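Local coordinates for protein nucleoporin NUP82 (Saccharomyces cerevisiae, PDB 3PBP) that serves as a structural component of the nuclear pore complex and, through the N-terminal domain modelled in this entry, interacts with the nucleoporin NUP116, at residues 253-258 with 333-338; 415-420 with 446-451. The protein carries 1 engineered substitution. All blocks are in the same frame, centred on the assembly; numbering follows the deposited sequence.

How the contacts relate
Contact 1 is buried and apolar, while contact 2 lies at the surface and turns on one side-chain hydrogen bond. They sit on opposite sides of the chain's centre, with centres 43 Å apart and nearest atoms about 30 Å apart, and they share no element. Contact 1 sets helix 243-262, outside the blades of the beta-propeller, against the loop between strands 323-329 and 347-355; aromatic rings and a selenomethionine do the packing. Contact 2 stays within the propeller, bringing together strands 413-419 and 445-449 of two successive sheets, where a glutamine amide reaches a backbone carbonyl. The areas buried are much alike, 137 and 135 Å².

Contact 1. Residues 253-258 with 333-338; sequences LQFVSK and MSMSWD
Trp337 presents the edge of its indole to the face of Phe255 in a T-shaped pair, with the planes at 79° and the Phe255 ring centroid 5.8 Å from that of the Trp337 six-membered ring. Trp337 CZ2 makes the approach, over the phenyl ring but offset toward its rim, 4.2 Å from Phe255 CG. With Phe255 CG swung opposite the backbone N (chi1 172°), the ring leaves helix 243-262 and heads for the loop. The selenomethionine side chain of Met335 crosses Phe255 at about a right angle, bending at its last torsion. Met335 SE comes obliquely, 5.1 Å from the centroid of the Phe255 ring and 3.9 Å from Phe255 CD2, a Met-aromatic contact. This is where a helix lying outside the propeller blades meets the loop between strands 323-329 and 347-355. Tyr276 touches both aromatics: its backbone O accepts from Trp337 NE1, and its ring meets that of Phe255. Gln252, three residues before Phe255 on the helix, takes a hydrogen bond from Met335 N through OE1. Inside the helix, Leu253 O is gripped from opposite faces of its carbonyl plane, by Ser257 N at 3.1 Å and Ser257 OG at 2.6 Å.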
loop_
_atom_site.group_PDB
_atom_site.type_symbol
_atom_site.label_atom_id
_atom_site.label_comp_id
_atom_site.label_asym_id
_atom_site.label_seq_id
_atom_site.Cartn_x
_atom_site.Cartn_y
_atom_site.Cartn_z
ATOM N N LEU A 253 12.339 -4.017 18.494
ATOM C CA LEU A 253 13.034 -3.302 19.541
ATOM C C LEU A 253 14.524 -3.166 19.263
ATOM O O LEU A 253 15.122 -2.151 19.598
ATOM C CB LEU A 253 12.824 -3.989 20.885
ATOM C CG LEU A 253 13.462 -3.255 22.066
ATOM C CD1 LEU A 253 12.923 -1.824 22.181
ATOM C CD2 LEU A 253 13.163 -4.047 23.326
ATOM N N GLN A 254 15.128 -4.187 18.657
ATOM C CA GLN A 254 16.552 -4.128 18.347
ATOM C C GLN A 254 16.776 -3.078 17.281
ATOM O O GLN A 254 17.699 -2.270 17.378
ATOM C CB GLN A 254 17.066 -5.472 17.838
ATOM C CG GLN A 254 16.933 -6.589 18.834
ATOM C CD GLN A 254 17.274 -7.956 18.247
ATOM O OE1 GLN A 254 17.201 -8.164 17.026
ATOM N NE2 GLN A 254 17.627 -8.903 19.120
ATOM N N PHE A 255 15.922 -3.086 16.267
ATOM C CA PHE A 255 16.027 -2.137 15.171
ATOM C C PHE A 255 15.822 -0.693 15.632
ATOM O O PHE A 255 16.654 0.179 15.367
ATOM C CB PHE A 255 15.003 -2.495 14.085
ATOM C CG PHE A 255 14.895 -1.474 12.991
ATOM C CD1 PHE A 255 15.957 -1.237 12.131
ATOM C CD2 PHE A 255 13.733 -0.735 12.831
ATOM C CE1 PHE A 255 15.865 -0.273 11.121
ATOM C CE2 PHE A 255 13.631 0.236 11.820
ATOM C CZ PHE A 255 14.701 0.461 10.966
ATOM N N VAL A 256 14.723 -0.437 16.335
ATOM C CA VAL A 256 14.431 0.920 16.787
ATOM C C VAL A 256 15.504 1.434 17.727
ATOM O O VAL A 256 15.741 2.636 17.806
ATOM C CB VAL A 256 13.044 1.010 17.475
ATOM C CG1 VAL A 256 12.805 2.416 17.954
ATOM C CG2 VAL A 256 11.947 0.629 16.491
ATOM N N SER A 257 16.157 0.518 18.435
ATOM C CA SER A 257 17.235 0.885 19.356
ATOM C C SER A 257 18.466 1.293 18.563
ATOM O O SER A 257 19.181 2.226 18.939
ATOM C CB SER A 257 17.603 -0.284 20.264
ATOM O OG SER A 257 16.546 -0.578 21.151
ATOM N N LYS A 258 18.706 0.591 17.459
ATOM C CA LYS A 258 19.844 0.886 16.619
ATOM C C LYS A 258 19.604 2.228 15.944
ATOM O O LYS A 258 20.540 2.993 15.717
ATOM C CB LYS A 258 20.030 -0.217 15.580
ATOM C CG LYS A 258 21.442 -0.316 15.062
ATOM C CD LYS A 258 21.578 -1.414 14.025
ATOM C CE LYS A 258 23.036 -1.567 13.568
ATOM N NZ LYS A 258 23.216 -2.569 12.461
HETATM N N MSE A 333 0.572 -2.636 15.521
HETATM C CA MSE A 333 1.257 -3.606 14.688
HETATM C C MSE A 333 2.695 -3.744 15.142
HETATM O O MSE A 333 3.239 -2.880 15.835
HETATM C CB MSE A 333 1.303 -3.157 13.232
HETATM C CG MSE A 333 -0.021 -2.977 12.522
HETATM SE SE MSE A 333 0.300 -2.085 10.780
HETATM C CE MSE A 333 1.134 -3.578 9.841
ATOM N N SER A 334 3.309 -4.846 14.734
ATOM C CA SER A 334 4.706 -5.085 15.024
ATOM C C SER A 334 5.348 -5.098 13.651
ATOM O O SER A 334 4.711 -5.453 12.649
ATOM C CB SER A 334 4.918 -6.440 15.684
ATOM O OG SER A 334 4.723 -7.495 14.753
HETATM N N MSE A 335 6.599 -4.680 13.592
HETATM C CA MSE A 335 7.308 -4.681 12.332
HETATM C C MSE A 335 7.597 -6.120 11.904
HETATM O O MSE A 335 7.762 -7.003 12.742
HETATM C CB MSE A 335 8.592 -3.885 12.484
HETATM C CG MSE A 335 8.319 -2.413 12.544
HETATM SE SE MSE A 335 9.848 -1.342 13.011
HETATM C CE MSE A 335 11.020 -1.783 11.592
ATOM N N SER A 336 7.639 -6.355 10.598
ATOM C CA SER A 336 7.892 -7.686 10.077
ATOM C C SER A 336 8.639 -7.611 8.749
ATOM O O SER A 336 8.321 -6.793 7.890
ATOM C CB SER A 336 6.568 -8.429 9.902
ATOM O OG SER A 336 6.785 -9.751 9.447
ATOM N N TRP A 337 9.634 -8.475 8.589
ATOM C CA TRP A 337 10.433 -8.478 7.377
ATOM C C TRP A 337 10.382 -9.788 6.601
ATOM O O TRP A 337 10.224 -9.748 5.386
ATOM C CB TRP A 337 11.883 -8.159 7.716
ATOM C CG TRP A 337 12.150 -6.760 8.215
ATOM C CD1 TRP A 337 12.662 -5.720 7.492
ATOM C CD2 TRP A 337 12.069 -6.301 9.572
ATOM N NE1 TRP A 337 12.920 -4.650 8.317
ATOM C CE2 TRP A 337 12.565 -4.982 9.598
ATOM C CE3 TRP A 337 11.626 -6.876 10.769
ATOM C CZ2 TRP A 337 12.646 -4.236 10.776
ATOM C CZ3 TRP A 337 11.704 -6.125 11.943
ATOM C CH2 TRP A 337 12.207 -4.823 11.934
ATOM N N ASP A 338 10.520 -10.930 7.290
ATOM C CA ASP A 338 10.494 -12.258 6.647
ATOM C C ASP A 338 9.113 -12.867 6.516
ATOM O O ASP A 338 8.635 -13.146 5.423
ATOM C CB ASP A 338 11.284 -13.292 7.432
ATOM C CG ASP A 338 12.501 -12.729 8.067
ATOM O OD1 ASP A 338 13.344 -12.193 7.327
ATOM O OD2 ASP A 338 12.613 -12.829 9.303
#

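Contact 2. Residues 415-420 with 446-451; sequences EDIATI and TFQNIS
Gln448 reaches with its side-chain amide, rather than its backbone, to the carbonyl of Ile417, and does so from above the carbonyl plane. Ile417 and Ala418 form a classic beta bulge: both face Ile381 on the neighbouring strand 380-385 and bond to it through the backbone. Strand 413-419 is an edge strand of its antiparallel sheet, and strand 445-449 belongs to the next sheet along the chain, so the contact joins two successive blades of the propeller near the surface. The two strands do not pair as neighbours in one sheet, since even the nearest CA atoms, those of Ile417 and Gln448, stand 8.3 Å apart. The extended glutamine chain spans that gap. Gln448 NE2 donates to Ile417 O over 2.8 Å, and the N-H points almost straight at the oxygen, at 169°. The geometry is lopsided: Ile417 O lies nearly in the amide plane of Gln448, whereas NE2 stands 49° out of the carbonyl plane of Ile417 and uses no lone-pair direction. At the other end of the amide is the methyl of Ala418, with CB 3.9 Å from Gln448 CD. Around the bond, Ile417 and Ile450 both touch Tyr374 of strand 372-376, while Ala418 rests on Leu439 and Ile450 on Leu437 of strand 434-440. Ile417 keeps CG1 opposite its own carbonyl carbon (chi1 -69°), which leaves the other branch to meet the amide, with Ile417 CG2 3.4 Å from Gln448 NE2.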
loop_
_atom_site.group_PDB
_atom_site.type_symbol
_atom_site.label_atom_id
_atom_site.label_comp_id
_atom_site.label_asym_id
_atom_site.label_seq_id
_atom_site.Cartn_x
_atom_site.Cartn_y
_atom_site.Cartn_z
ATOM N N GLU A 415 -20.414 18.353 2.925
ATOM C CA GLU A 415 -20.599 19.696 2.386
ATOM C C GLU A 415 -20.097 19.857 0.964
ATOM O O GLU A 415 -18.955 19.519 0.657
ATOM C CB GLU A 415 -19.915 20.727 3.274
ATOM C CG GLU A 415 -20.229 22.151 2.864
ATOM C CD GLU A 415 -19.739 23.163 3.874
ATOM O OE1 GLU A 415 -18.501 23.340 3.994
ATOM O OE2 GLU A 415 -20.596 23.772 4.554
ATOM N N ASP A 416 -20.954 20.387 0.098
ATOM C CA ASP A 416 -20.591 20.593 -1.298
ATOM C C ASP A 416 -19.677 21.805 -1.439
ATOM O O ASP A 416 -20.057 22.935 -1.131
ATOM C CB ASP A 416 -21.851 20.763 -2.148
ATOM C CG ASP A 416 -22.674 19.482 -2.235
ATOM O OD1 ASP A 416 -22.192 18.490 -2.831
ATOM O OD2 ASP A 416 -23.806 19.462 -1.705
ATOM N N ILE A 417 -18.461 21.548 -1.899
ATOM C CA ILE A 417 -17.466 22.590 -2.064
ATOM C C ILE A 417 -17.658 23.343 -3.359
ATOM O O ILE A 417 -17.649 24.571 -3.371
ATOM C CB ILE A 417 -16.033 21.995 -2.033
ATOM C CG1 ILE A 417 -15.707 21.501 -0.621
ATOM C CG2 ILE A 417 -15.016 23.026 -2.475
ATOM C CD1 ILE A 417 -15.686 22.591 0.436
ATOM N N ALA A 418 -17.832 22.613 -4.453
ATOM C CA ALA A 418 -17.997 23.263 -5.737
ATOM C C ALA A 418 -18.348 22.281 -6.830
ATOM O O ALA A 418 -18.207 21.073 -6.661
ATOM C CB ALA A 418 -16.726 23.997 -6.106
ATOM N N THR A 419 -18.811 22.814 -7.954
ATOM C CA THR A 419 -19.175 21.992 -9.094
ATOM C C THR A 419 -18.012 22.004 -10.059
ATOM O O THR A 419 -17.522 23.065 -10.434
ATOM C CB THR A 419 -20.425 22.537 -9.812
ATOM O OG1 THR A 419 -21.552 22.477 -8.922
ATOM C CG2 THR A 419 -20.713 21.721 -11.071
ATOM N N ILE A 420 -17.568 20.817 -10.446
ATOM C CA ILE A 420 -16.448 20.681 -11.364
ATOM C C ILE A 420 -16.887 19.987 -12.637
ATOM O O ILE A 420 -18.048 19.605 -12.782
ATOM C CB ILE A 420 -15.320 19.841 -10.754
ATOM C CG1 ILE A 420 -15.863 18.455 -10.398
ATOM C CG2 ILE A 420 -14.752 20.539 -9.541
ATOM C CD1 ILE A 420 -14.810 17.445 -10.037
ATOM N N THR A 446 -10.281 28.600 -9.984
ATOM C CA THR A 446 -11.176 29.196 -9.003
ATOM C C THR A 446 -10.570 29.204 -7.612
ATOM O O THR A 446 -9.678 28.422 -7.315
ATOM C CB THR A 446 -12.480 28.410 -8.937
ATOM O OG1 THR A 446 -13.066 28.366 -10.240
ATOM C CG2 THR A 446 -13.450 29.056 -7.968
ATOM N N PHE A 447 -11.059 30.098 -6.763
ATOM C CA PHE A 447 -10.586 30.188 -5.389
ATOM C C PHE A 447 -11.822 30.223 -4.508
ATOM O O PHE A 447 -12.835 30.805 -4.888
ATOM C CB PHE A 447 -9.738 31.452 -5.177
ATOM C CG PHE A 447 -8.453 31.456 -5.960
ATOM C CD1 PHE A 447 -8.457 31.679 -7.332
ATOM C CD2 PHE A 447 -7.245 31.175 -5.339
ATOM C CE1 PHE A 447 -7.277 31.616 -8.075
ATOM C CE2 PHE A 447 -6.061 31.110 -6.076
ATOM C CZ PHE A 447 -6.081 31.330 -7.445
ATOM N N GLN A 448 -11.750 29.587 -3.343
ATOM C CA GLN A 448 -12.883 29.553 -2.427
ATOM C C GLN A 448 -12.430 29.628 -0.986
ATOM O O GLN A 448 -11.369 29.118 -0.637
ATOM C CB GLN A 448 -13.685 28.278 -2.641
ATOM C CG GLN A 448 -14.008 28.051 -4.089
ATOM C CD GLN A 448 -15.048 26.998 -4.286
ATOM O OE1 GLN A 448 -15.511 26.773 -5.407
ATOM N NE2 GLN A 448 -15.434 26.338 -3.199
ATOM N N ASN A 449 -13.245 30.259 -0.151
ATOM C CA ASN A 449 -12.918 30.412 1.257
ATOM C C ASN A 449 -13.054 29.096 2.001
ATOM O O ASN A 449 -13.939 28.294 1.707
ATOM C CB ASN A 449 -13.828 31.463 1.884
ATOM C CG ASN A 449 -13.714 32.817 1.197
ATOM O OD1 ASN A 449 -12.695 33.504 1.311
ATOM N ND2 ASN A 449 -14.761 33.201 0.472
ATOM N N ILE A 450 -12.160 28.879 2.958
ATOM C CA ILE A 450 -12.165 27.669 3.768
ATOM C C ILE A 450 -12.229 28.084 5.234
ATOM O O ILE A 450 -11.446 28.921 5.684
ATOM C CB ILE A 450 -10.878 26.830 3.546
ATOM C CG1 ILE A 450 -10.746 26.435 2.073
ATOM C CG2 ILE A 450 -10.910 25.592 4.429
ATOM C CD1 ILE A 450 -11.878 25.565 1.555
ATOM N N SER A 451 -13.171 27.516 5.977
ATOM C CA SER A 451 -13.300 27.845 7.390
ATOM C C SER A 451 -12.266 27.057 8.196
ATOM O O SER A 451 -12.201 25.827 8.105
ATOM C CB SER A 451 -14.716 27.526 7.882
ATOM O OG SER A 451 -15.049 26.166 7.658
#